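Local coordinates for protein GNA33 (Neisseria gonorrhoeae FA 1090, PDB 2G5D) that probably cleaves the beta-1,4 glycosidic bond between MurNAc and GlcNAc in peptidoglycan, forming a 1,6-anhydro bond in the MurNAc product, at residues Q63-R66 and L67-N71; G219-D222 and G223-P226; D233-E236 and L237-H241; P333-G336 and E337-G340; L411-N414 and G415-P418. All blocks are in the same frame, centred on the assembly; numbering follows the deposited sequence.

Contact 1: residues Q63-R66 and L67-N71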
loop_
_atom_site.group_PDB
_atom_site.type_symbol
_atom_site.label_atom_id
_atom_site.label_comp_id
_atom_site.label_asym_id
_atom_site.label_seq_id
_atom_site.Cartn_x
_atom_site.Cartn_y
_atom_site.Cartn_z
ATOM N N GLN A 63 -12.473 -11.651 9.888
ATOM C CA GLN A 63 -11.787 -12.151 8.684
ATOM C C GLN A 63 -10.498 -11.366 8.414
ATOM O O GLN A 63 -9.428 -11.945 8.207
ATOM C CB GLN A 63 -12.695 -12.060 7.456
ATOM C CG GLN A 63 -13.771 -13.135 7.403
ATOM C CD GLN A 63 -14.727 -12.904 6.274
ATOM O OE1 GLN A 63 -15.470 -11.915 6.266
ATOM N NE2 GLN A 63 -14.726 -13.790 5.321
ATOM N N SER A 64 -10.599 -10.042 8.425
ATOM C CA SER A 64 -9.463 -9.188 8.113
ATOM C C SER A 64 -8.342 -9.381 9.153
ATOM O O SER A 64 -7.169 -9.554 8.788
ATOM C CB SER A 64 -9.949 -7.740 8.031
ATOM O OG SER A 64 -8.955 -6.861 7.559
ATOM N N PHE A 65 -8.692 -9.399 10.443
ATOM C CA PHE A 65 -7.687 -9.642 11.521
ATOM C C PHE A 65 -6.960 -10.989 11.392
ATOM O O PHE A 65 -5.744 -11.063 11.584
ATOM C CB PHE A 65 -8.297 -9.490 12.935
ATOM C CG PHE A 65 -7.262 -9.531 14.051
ATOM C CD1 PHE A 65 -6.295 -8.535 14.174
ATOM C CD2 PHE A 65 -7.251 -10.584 14.962
ATOM C CE1 PHE A 65 -5.329 -8.588 15.194
ATOM C CE2 PHE A 65 -6.293 -10.651 16.000
ATOM C CZ PHE A 65 -5.337 -9.649 16.121
ATOM N N ARG A 66 -7.721 -12.047 11.101
ATOM C CA ARG A 66 -7.204 -13.412 10.877
ATOM C C ARG A 66 -6.182 -13.483 9.751
ATOM O O ARG A 66 -5.178 -14.190 9.873
ATOM C CB ARG A 66 -8.351 -14.414 10.571
ATOM C CG ARG A 66 -9.156 -14.977 11.779
ATOM C CD ARG A 66 -9.906 -16.237 11.303
ATOM N NE ARG A 66 -10.886 -16.739 12.267
ATOM C CZ ARG A 66 -11.604 -17.854 12.102
ATOM N NH1 ARG A 66 -11.446 -18.600 11.016
ATOM N NH2 ARG A 66 -12.483 -18.224 13.028
ATOM N N LEU A 67 -6.428 -12.753 8.654
ATOM C CA LEU A 67 -5.455 -12.656 7.554
ATOM C C LEU A 67 -4.115 -12.027 8.012
ATOM O O LEU A 67 -3.037 -12.512 7.668
ATOM C CB LEU A 67 -6.059 -11.868 6.368
ATOM C CG LEU A 67 -7.238 -12.461 5.588
ATOM C CD1 LEU A 67 -8.054 -11.388 4.823
ATOM C CD2 LEU A 67 -6.800 -13.532 4.634
ATOM N N GLY A 68 -4.187 -10.945 8.784
ATOM C CA GLY A 68 -2.982 -10.313 9.311
ATOM C C GLY A 68 -2.203 -11.226 10.259
ATOM O O GLY A 68 -0.982 -11.175 10.284
ATOM N N CYS A 69 -2.910 -12.082 10.999
ATOM C CA CYS A 69 -2.310 -13.004 11.980
ATOM C C CYS A 69 -1.344 -14.036 11.445
ATOM O O CYS A 69 -0.484 -14.514 12.205
ATOM C CB CYS A 69 -3.378 -13.678 12.853
ATOM S SG CYS A 69 -4.079 -12.609 14.110
ATOM N N ALA A 70 -1.443 -14.385 10.149
ATOM C CA ALA A 70 -0.454 -15.302 9.535
ATOM C C ALA A 70 0.982 -14.848 9.836
ATOM O O ALA A 70 1.889 -15.671 10.019
ATOM C CB ALA A 70 -0.669 -15.435 8.021
ATOM N N ASN A 71 1.182 -13.538 9.894
ATOM C CA ASN A 71 2.465 -12.953 10.338
ATOM C C ASN A 71 2.408 -12.313 11.744
ATOM O O ASN A 71 3.359 -12.425 12.530
ATOM C CB ASN A 71 2.972 -11.909 9.324
ATOM C CG ASN A 71 3.581 -12.537 8.056
ATOM O OD1 ASN A 71 3.665 -13.760 7.913
ATOM N ND2 ASN A 71 4.012 -11.685 7.138
#
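The ring of F65 carries the sulfur of C69 on one of its faces. C69 SG rides 3.5 Å above the ring plane but is displaced toward the rim, so that CE2 of F65 is its closest ring atom, also at 3.5 Å. The line from ring centroid to sulfur leans 25° from the ring normal, a Cys sulfur-aromatic contact between residues one helical turn apart. Two torsions make it: F65 throws CG opposite its own backbone N (chi1 -172°), while SG of C69 sits beside its own backbone N (chi1 -75°), back toward the preceding turn. Beneath them the helix 58-72 keeps its usual i to i+4 bonding. C69 N donates to F65 O at 3.1 Å and more weakly to R66 O at 3.3 Å; two residues earlier, L67 N reaches Q63 O at 3.1 Å. Around this pair, F65 also packs on V81, C82 and A85 of helix 79-86 and on M371 of strand 365-375. The same SG is half of the disulfide to C82, so the sulfur touching the ring has no thiol proton: the bridge tying the two helices is itself packed against an aromatic face and held within a buried, largely apolar setting.

Contact 2: residues G219-D222 and G223-P226; sequences GALD and GKAP
K224 lays its aliphatic chain back across the preceding turn, where CE meets A220 O at 3.3 Å and CD2 of L221 at 3.9 Å. The leucine and lysine side chains pass each other at about a right angle, so the lysine touches the leucine by one methylene rather than along its length. Its CG lies between its own backbone N and carbonyl carbon (chi1 64°), and from there the chain runs extended over L221 O, with CG 3.8 Å from that oxygen. On the neighbouring strip of the turn, L221 CB approaches A225 CB at 4.3 Å.

The backbone that sets up these contacts is a pair of linked beta turns. A type II turn runs from L221 to K224, closed by K224 N donating to L221 O at 3.2 Å; the N-H points almost straight at the oxygen (166°) but arrives from above the carbonyl plane. G223 takes the positive-phi corner of that turn (88°). Overlapping it by two residues, a type I turn from G219 to D222 is closed by D222 N to G219 O at 3.2 Å, and G219 itself ends helix 213-217 in a Schellman motif. Further out, K224 NZ hydrogen-bonds H211 NE2 and forms a salt bridge with D146 OD2, while L221 and A225 rest on Y141 of strand 138-141.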
loop_
_atom_site.group_PDB
_atom_site.type_symbol
_atom_site.label_atom_id
_atom_site.label_comp_id
_atom_site.label_asym_id
_atom_site.label_seq_id
_atom_site.Cartn_x
_atom_site.Cartn_y
_atom_site.Cartn_z
ATOM N N GLY A 219 12.552 0.282 -24.693
ATOM C CA GLY A 219 12.986 -1.073 -25.034
ATOM C C GLY A 219 14.287 -1.556 -24.419
ATOM O O GLY A 219 14.847 -2.548 -24.879
ATOM N N ALA A 220 14.770 -0.873 -23.381
ATOM C CA ALA A 220 16.045 -1.233 -22.745
ATOM C C ALA A 220 16.062 -2.591 -22.038
ATOM O O ALA A 220 17.131 -3.107 -21.735
ATOM C CB ALA A 220 16.516 -0.135 -21.794
ATOM N N LEU A 221 14.890 -3.164 -21.776
ATOM C CA LEU A 221 14.806 -4.463 -21.119
ATOM C C LEU A 221 14.568 -5.618 -22.092
ATOM O O LEU A 221 14.349 -6.750 -21.667
ATOM C CB LEU A 221 13.729 -4.460 -20.013
ATOM C CG LEU A 221 13.877 -3.505 -18.821
ATOM C CD1 LEU A 221 12.754 -3.740 -17.843
ATOM C CD2 LEU A 221 15.207 -3.643 -18.122
ATOM N N ASP A 222 14.609 -5.337 -23.390
ATOM C CA ASP A 222 14.449 -6.374 -24.399
ATOM C C ASP A 222 15.487 -7.472 -24.232
ATOM O O ASP A 222 16.692 -7.226 -24.343
ATOM C CB ASP A 222 14.525 -5.792 -25.811
ATOM C CG ASP A 222 13.239 -5.103 -26.236
ATOM O OD1 ASP A 222 12.215 -5.244 -25.532
ATOM O OD2 ASP A 222 13.253 -4.422 -27.284
ATOM N N GLY A 223 14.996 -8.675 -23.934
ATOM C CA GLY A 223 15.823 -9.874 -23.833
ATOM C C GLY A 223 16.443 -10.170 -22.476
ATOM O O GLY A 223 17.188 -11.138 -22.346
ATOM N N LYS A 224 16.152 -9.357 -21.461
ATOM C CA LYS A 224 16.840 -9.502 -20.168
ATOM C C LYS A 224 15.946 -9.324 -18.930
ATOM O O LYS A 224 16.429 -8.973 -17.846
ATOM C CB LYS A 224 18.071 -8.583 -20.095
ATOM C CG LYS A 224 17.766 -7.085 -20.146
ATOM C CD LYS A 224 19.007 -6.276 -19.859
ATOM C CE LYS A 224 18.638 -4.871 -19.424
ATOM N NZ LYS A 224 19.863 -4.037 -19.276
ATOM N N ALA A 225 14.649 -9.562 -19.097
ATOM C CA ALA A 225 13.709 -9.533 -17.982
ATOM C C ALA A 225 12.520 -10.439 -18.279
ATOM O O ALA A 225 12.032 -10.460 -19.412
ATOM C CB ALA A 225 13.241 -8.111 -17.703
ATOM N N PRO A 226 12.054 -11.198 -17.263
ATOM C CA PRO A 226 10.826 -11.984 -17.440
ATOM C C PRO A 226 9.629 -11.062 -17.663
ATOM O O PRO A 226 9.548 -9.997 -17.044
ATOM C CB PRO A 226 10.686 -12.739 -16.113
ATOM C CG PRO A 226 11.495 -11.975 -15.137
ATOM C CD PRO A 226 12.626 -11.362 -15.914
#

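Contact 3: residues D233-E236 and L237-H241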
loop_
_atom_site.group_PDB
_atom_site.type_symbol
_atom_site.label_atom_id
_atom_site.label_comp_id
_atom_site.label_asym_id
_atom_site.label_seq_id
_atom_site.Cartn_x
_atom_site.Cartn_y
_atom_site.Cartn_z
ATOM N N ASP A 233 -3.527 -1.082 -22.508
ATOM C CA ASP A 233 -3.352 0.360 -22.413
ATOM C C ASP A 233 -2.137 0.708 -21.542
ATOM O O ASP A 233 -2.059 0.242 -20.409
ATOM C CB ASP A 233 -4.619 0.990 -21.820
ATOM C CG ASP A 233 -4.569 2.500 -21.802
ATOM O OD1 ASP A 233 -4.905 3.115 -22.832
ATOM O OD2 ASP A 233 -4.197 3.087 -20.762
ATOM N N PRO A 234 -1.201 1.549 -22.060
ATOM C CA PRO A 234 0.045 1.943 -21.356
ATOM C C PRO A 234 -0.167 2.924 -20.196
ATOM O O PRO A 234 0.660 2.981 -19.283
ATOM C CB PRO A 234 0.844 2.665 -22.448
ATOM C CG PRO A 234 -0.206 3.266 -23.317
ATOM C CD PRO A 234 -1.294 2.214 -23.381
ATOM N N VAL A 235 -1.225 3.725 -20.263
ATOM C CA VAL A 235 -1.567 4.642 -19.167
ATOM C C VAL A 235 -2.180 3.859 -18.003
ATOM O O VAL A 235 -1.808 4.078 -16.838
ATOM C CB VAL A 235 -2.498 5.812 -19.621
ATOM C CG1 VAL A 235 -2.938 6.673 -18.421
ATOM C CG2 VAL A 235 -1.801 6.670 -20.652
ATOM N N GLU A 236 -3.087 2.933 -18.314
ATOM C CA GLU A 236 -3.586 2.005 -17.296
ATOM C C GLU A 236 -2.451 1.207 -16.666
ATOM O O GLU A 236 -2.479 0.958 -15.454
ATOM C CB GLU A 236 -4.682 1.065 -17.817
ATOM C CG GLU A 236 -5.997 1.743 -18.143
ATOM C CD GLU A 236 -7.107 0.753 -18.455
ATOM O OE1 GLU A 236 -7.641 0.801 -19.561
ATOM O OE2 GLU A 236 -7.460 -0.081 -17.597
ATOM N N LEU A 237 -1.449 0.819 -17.460
ATOM C CA LEU A 237 -0.286 0.118 -16.888
ATOM C C LEU A 237 0.517 1.045 -16.008
ATOM O O LEU A 237 1.057 0.628 -14.977
ATOM C CB LEU A 237 0.648 -0.422 -17.963
ATOM C CG LEU A 237 1.306 -1.795 -17.801
ATOM C CD1 LEU A 237 2.673 -1.838 -18.532
ATOM C CD2 LEU A 237 1.392 -2.338 -16.339
ATOM N N PHE A 238 0.607 2.306 -16.432
ATOM C CA PHE A 238 1.383 3.292 -15.721
ATOM C C PHE A 238 0.815 3.419 -14.316
ATOM O O PHE A 238 1.558 3.395 -13.337
ATOM C CB PHE A 238 1.372 4.640 -16.458
ATOM C CG PHE A 238 2.185 5.705 -15.772
ATOM C CD1 PHE A 238 3.509 5.922 -16.133
ATOM C CD2 PHE A 238 1.634 6.473 -14.762
ATOM C CE1 PHE A 238 4.273 6.895 -15.501
ATOM C CE2 PHE A 238 2.391 7.443 -14.114
ATOM C CZ PHE A 238 3.711 7.654 -14.488
ATOM N N PHE A 239 -0.509 3.524 -14.227
ATOM C CA PHE A 239 -1.207 3.655 -12.938
ATOM C C PHE A 239 -1.211 2.405 -12.040
ATOM O O PHE A 239 -1.293 2.531 -10.819
ATOM C CB PHE A 239 -2.615 4.215 -13.153
ATOM C CG PHE A 239 -2.646 5.712 -13.256
ATOM C CD1 PHE A 239 -2.400 6.348 -14.476
ATOM C CD2 PHE A 239 -2.903 6.496 -12.123
ATOM C CE1 PHE A 239 -2.410 7.733 -14.573
ATOM C CE2 PHE A 239 -2.905 7.884 -12.212
ATOM C CZ PHE A 239 -2.665 8.503 -13.442
ATOM N N MET A 240 -1.102 1.214 -12.629
ATOM C CA MET A 240 -0.823 -0.005 -11.856
ATOM C C MET A 240 0.493 0.130 -11.110
ATOM O O MET A 240 0.595 -0.311 -9.957
ATOM C CB MET A 240 -0.767 -1.250 -12.746
ATOM C CG MET A 240 -0.761 -2.577 -11.973
ATOM S SD MET A 240 -0.805 -4.027 -13.056
ATOM C CE MET A 240 0.930 -4.273 -13.420
ATOM N N HIS A 241 1.493 0.732 -11.761
ATOM C CA HIS A 241 2.772 1.024 -11.107
ATOM C C HIS A 241 2.555 1.929 -9.889
ATOM O O HIS A 241 3.117 1.680 -8.827
ATOM C CB HIS A 241 3.751 1.694 -12.073
ATOM C CG HIS A 241 4.500 0.746 -12.958
ATOM N ND1 HIS A 241 3.875 -0.078 -13.873
ATOM C CD2 HIS A 241 5.829 0.540 -13.117
ATOM C CE1 HIS A 241 4.785 -0.771 -14.532
ATOM N NE2 HIS A 241 5.979 -0.415 -14.092
#
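L237 N donates to D233 O at 3.1 Å, the first of the main-chain bonds that run across the opening turns of helix 234-243. F239 N to V235 O follows at 3.0 Å. Between them F238 N reaches P234 O at 2.9 Å, but that bond is bent (136° at the hydrogen) and its donor comes from above the carbonyl plane. D233 serves the helix start a second time through its side chain: E236 N donates to OD2 in a capping bond that is short and nearly straight (2.7 Å, 167°) and uses the anti lone pair, on the side away from OD1. At the far end L237 O accepts both H241 N and, at 3.1 Å, H241 ND1; the two donors come from opposite faces of the carbonyl plane.

Between the two segments the apolar side-chain contact is V235 with F239. They project from the helix in parallel, one turn apart, CG1 of the valine 4.0 Å from CD1 of the ring. F239 CD1 also meets V235 O at 3.3 Å, the oxygen standing at the ring edge in its plane. This pair faces helix 288-297, V235 on I291 and F239 on M288, while L237 and M240 pack on I140 of strand 138-141.

Charges complete the joint: D233 OD1 pairs with R296 and E236 OE1 with K292, both from helix 288-297. The positive N-terminal end of the helix and the salt bridge to R296 would both probably favour the ionised carboxylate of D233.

Contact 4: residues P333-G336 and E337-G340; sequences PLMG and EYAG
M335 has CG swung to the side of its carbonyl carbon (chi1 -175°) and stays extended out to CE, while Y338 turns its ring toward the backbone N side (chi1 -74°); the two side chains thereby run alongside each other in the same direction. They are the end residues of a type II beta turn that leads the chain into strand 339-342, which belongs to the 3D family, of the double-psi beta-barrel clan. Y338 N donates to M335 O at 3.2 Å to close the turn. Across the pair, M335 CE meets CD1 of Y338 at 3.9 Å, and SD lies 5.5 Å from the ring centroid, a Met-aromatic contact made obliquely. L334 and A339, the residues bracketing the turn, meet CD2 to CB at 4.0 Å.

M335 packs on K60, Q63 and S64 of helix 58-72. E337 occupies the third position of the turn, and its carboxylate oxygen OE2 forms a salt bridge with R368 of strand 365-375; its backbone bonds to F388 of strand 384-391. The fit is tight at this corner: with positive phi (78°), E337 brings its CB to 2.9 Å from G336 O, the carbonyl oxygen just before it.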
loop_
_atom_site.group_PDB
_atom_site.type_symbol
_atom_site.label_atom_id
_atom_site.label_comp_id
_atom_site.label_asym_id
_atom_site.label_seq_id
_atom_site.Cartn_x
_atom_site.Cartn_y
_atom_site.Cartn_z
ATOM N N PRO A 333 -2.170 -10.586 2.616
ATOM C CA PRO A 333 -3.159 -10.073 1.652
ATOM C C PRO A 333 -4.292 -9.164 2.221
ATOM O O PRO A 333 -5.001 -9.535 3.164
ATOM C CB PRO A 333 -3.715 -11.359 1.011
ATOM C CG PRO A 333 -3.466 -12.448 2.020
ATOM C CD PRO A 333 -2.202 -12.065 2.724
ATOM N N LEU A 334 -4.481 -7.985 1.629
ATOM C CA LEU A 334 -5.452 -7.037 2.166
ATOM C C LEU A 334 -6.887 -7.365 1.731
ATOM O O LEU A 334 -7.133 -7.777 0.578
ATOM C CB LEU A 334 -5.090 -5.596 1.760
ATOM C CG LEU A 334 -3.667 -5.104 2.050
ATOM C CD1 LEU A 334 -3.416 -3.721 1.439
ATOM C CD2 LEU A 334 -3.408 -5.091 3.537
ATOM N N MET A 335 -7.826 -7.193 2.663
ATOM C CA MET A 335 -9.227 -7.425 2.415
ATOM C C MET A 335 -9.884 -6.092 2.121
ATOM O O MET A 335 -9.816 -5.168 2.938
ATOM C CB MET A 335 -9.870 -8.068 3.641
ATOM C CG MET A 335 -11.315 -8.467 3.487
ATOM S SD MET A 335 -11.966 -9.017 5.069
ATOM C CE MET A 335 -13.720 -8.945 4.783
ATOM N N GLY A 336 -10.524 -6.007 0.964
ATOM C CA GLY A 336 -11.253 -4.801 0.548
ATOM C C GLY A 336 -12.219 -4.289 1.596
ATOM O O GLY A 336 -13.031 -5.067 2.142
ATOM N N GLU A 337 -12.086 -2.987 1.899
ATOM C CA GLU A 337 -12.958 -2.259 2.837
ATOM C C GLU A 337 -12.717 -2.471 4.330
ATOM O O GLU A 337 -13.375 -1.805 5.148
ATOM C CB GLU A 337 -14.428 -2.533 2.550
ATOM C CG GLU A 337 -14.944 -1.835 1.340
ATOM C CD GLU A 337 -16.378 -2.203 1.060
ATOM O OE1 GLU A 337 -16.616 -2.867 0.056
ATOM O OE2 GLU A 337 -17.272 -1.839 1.848
ATOM N N TYR A 338 -11.775 -3.366 4.655
ATOM C CA TYR A 338 -11.474 -3.812 6.017
ATOM C C TYR A 338 -9.974 -3.790 6.315
ATOM O O TYR A 338 -9.497 -4.426 7.252
ATOM C CB TYR A 338 -12.120 -5.187 6.303
ATOM C CG TYR A 338 -13.604 -5.005 6.498
ATOM C CD1 TYR A 338 -14.502 -5.132 5.429
ATOM C CD2 TYR A 338 -14.099 -4.626 7.746
ATOM C CE1 TYR A 338 -15.874 -4.869 5.619
ATOM C CE2 TYR A 338 -15.451 -4.378 7.942
ATOM C CZ TYR A 338 -16.326 -4.493 6.897
ATOM O OH TYR A 338 -17.652 -4.234 7.164
ATOM N N ALA A 339 -9.246 -3.035 5.503
ATOM C CA ALA A 339 -7.816 -2.822 5.708
ATOM C C ALA A 339 -7.443 -1.389 5.365
ATOM O O ALA A 339 -8.135 -0.706 4.599
ATOM C CB ALA A 339 -6.973 -3.816 4.884
ATOM N N GLY A 340 -6.371 -0.916 5.973
ATOM C CA GLY A 340 -5.881 0.415 5.673
ATOM C C GLY A 340 -4.396 0.573 5.837
ATOM O O GLY A 340 -3.745 -0.269 6.463
#

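Contact 5: residues L411-N414 and G415-P418; sequences LLPN and GMKP
M416 N donates to P413 O at 2.8 Å, the firm bond that closes a type II beta turn from P413 to M416. It lies in the carbonyl plane and is fairly straight (159° at the hydrogen). A water lies within bonding distance of P413 O (3.2 Å) and of M416 O (2.6 Å), but it cannot be assigned to both with certainty. G415 sits at the positive-phi corner (102°), where a CB would jam against N414 O.

Three apolar side chains fold together on the flank. The first torsion of M416 is trans (chi1 177°), carrying the chain back along P413, and the thioether then bends, which lays SD 3.9 Å from P413 CD and equally 3.9 Å from L412 CD2. Leucine and methionine meet at about a right angle. The other leucine methyl, L412 CD1, touches P418 N at 3.3 Å and P418 CD at 3.8 Å.

The turn ends strand 403-413, with L412 and N414 bonding by backbone to T104 of strand 103-110 and Y102 at the end of helix 92-102. N414 ties its amide to T104 through OD1 and to R101 and G26 through ND2. W78 covers L412, P413 and M416, and P418 lies on W106 of strand 103-110, so the chain leaving the strand is folded back against its neighbour.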
loop_
_atom_site.group_PDB
_atom_site.type_symbol
_atom_site.label_atom_id
_atom_site.label_comp_id
_atom_site.label_asym_id
_atom_site.label_seq_id
_atom_site.Cartn_x
_atom_site.Cartn_y
_atom_site.Cartn_z
ATOM N N LEU A 411 -7.035 -0.223 18.525
ATOM C CA LEU A 411 -7.336 -1.339 19.470
ATOM C C LEU A 411 -6.103 -2.225 19.628
ATOM O O LEU A 411 -5.495 -2.632 18.649
ATOM C CB LEU A 411 -8.589 -2.162 19.040
ATOM C CG LEU A 411 -9.978 -1.522 19.299
ATOM C CD1 LEU A 411 -10.119 -0.227 18.535
ATOM C CD2 LEU A 411 -11.153 -2.467 18.933
ATOM N N LEU A 412 -5.707 -2.464 20.870
ATOM C CA LEU A 412 -4.511 -3.247 21.162
ATOM C C LEU A 412 -4.887 -4.275 22.212
ATOM O O LEU A 412 -5.753 -3.996 23.076
ATOM C CB LEU A 412 -3.381 -2.331 21.710
ATOM C CG LEU A 412 -2.816 -1.309 20.722
ATOM C CD1 LEU A 412 -1.939 -0.276 21.450
ATOM C CD2 LEU A 412 -2.047 -2.011 19.575
ATOM N N PRO A 413 -4.240 -5.457 22.160
ATOM C CA PRO A 413 -4.486 -6.478 23.196
ATOM C C PRO A 413 -4.406 -5.863 24.600
ATOM O O PRO A 413 -3.439 -5.135 24.890
ATOM C CB PRO A 413 -3.354 -7.476 22.962
ATOM C CG PRO A 413 -3.064 -7.342 21.491
ATOM C CD PRO A 413 -3.229 -5.898 21.178
ATOM N N ASN A 414 -5.414 -6.122 25.441
ATOM C CA ASN A 414 -5.446 -5.572 26.810
ATOM C C ASN A 414 -4.082 -5.656 27.477
ATOM O O ASN A 414 -3.500 -6.740 27.545
ATOM C CB ASN A 414 -6.410 -6.357 27.689
ATOM C CG ASN A 414 -7.821 -6.349 27.183
ATOM O OD1 ASN A 414 -8.265 -5.404 26.548
ATOM N ND2 ASN A 414 -8.557 -7.397 27.508
ATOM N N GLY A 415 -3.580 -4.523 27.975
ATOM C CA GLY A 415 -2.264 -4.485 28.600
ATOM C C GLY A 415 -1.178 -3.901 27.722
ATOM O O GLY A 415 -0.232 -3.306 28.213
ATOM N N MET A 416 -1.310 -4.068 26.409
ATOM C CA MET A 416 -0.338 -3.511 25.479
ATOM C C MET A 416 -0.634 -2.027 25.220
ATOM O O MET A 416 -1.748 -1.648 24.843
ATOM C CB MET A 416 -0.314 -4.312 24.177
ATOM C CG MET A 416 0.630 -3.763 23.116
ATOM S SD MET A 416 0.335 -4.425 21.461
ATOM C CE MET A 416 0.789 -6.139 21.691
ATOM N N LYS A 417 0.373 -1.193 25.430
ATOM C CA LYS A 417 0.211 0.235 25.244
ATOM C C LYS A 417 0.601 0.624 23.829
ATOM O O LYS A 417 1.421 -0.045 23.202
ATOM C CB LYS A 417 1.002 1.020 26.310
ATOM C CG LYS A 417 0.319 0.970 27.687
ATOM C CD LYS A 417 0.732 2.101 28.590
ATOM C CE LYS A 417 1.681 1.623 29.666
ATOM N NZ LYS A 417 0.943 0.794 30.639
ATOM N N PRO A 418 0.000 1.702 23.306
ATOM C CA PRO A 418 0.484 2.248 22.062
ATOM C C PRO A 418 1.856 2.890 22.305
ATOM O O PRO A 418 2.250 3.157 23.445
ATOM C CB PRO A 418 -0.575 3.280 21.707
ATOM C CG PRO A 418 -1.150 3.683 23.003
ATOM C CD PRO A 418 -1.111 2.491 23.863
HETATM O O HOH W 1 -4.303 -2.011 25.041
#

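Overall arrangement
All five contacts are local, each a short piece of helix or a tight-turn segment, and they follow one another along the chain without nesting or crossing. Contact 1 comes first, in helix 58-72. Contacts 2 and 3 both belong to the MltA-specific insert, the first in the loop after helix 213-217 and the second at the start of helix 234-243, their centres about 18 Å apart. Contact 4 turns the chain into strand 339-342, and contact 5 turns it out of strand 403-413. Only contacts 1 and 4 touch, S64 OG probably hydrogen-bonding Y338 O, which joins helix 58-72 to the residue just before strand 339-342. Contact 3 lies across the chain's centre from contacts 1 and 5.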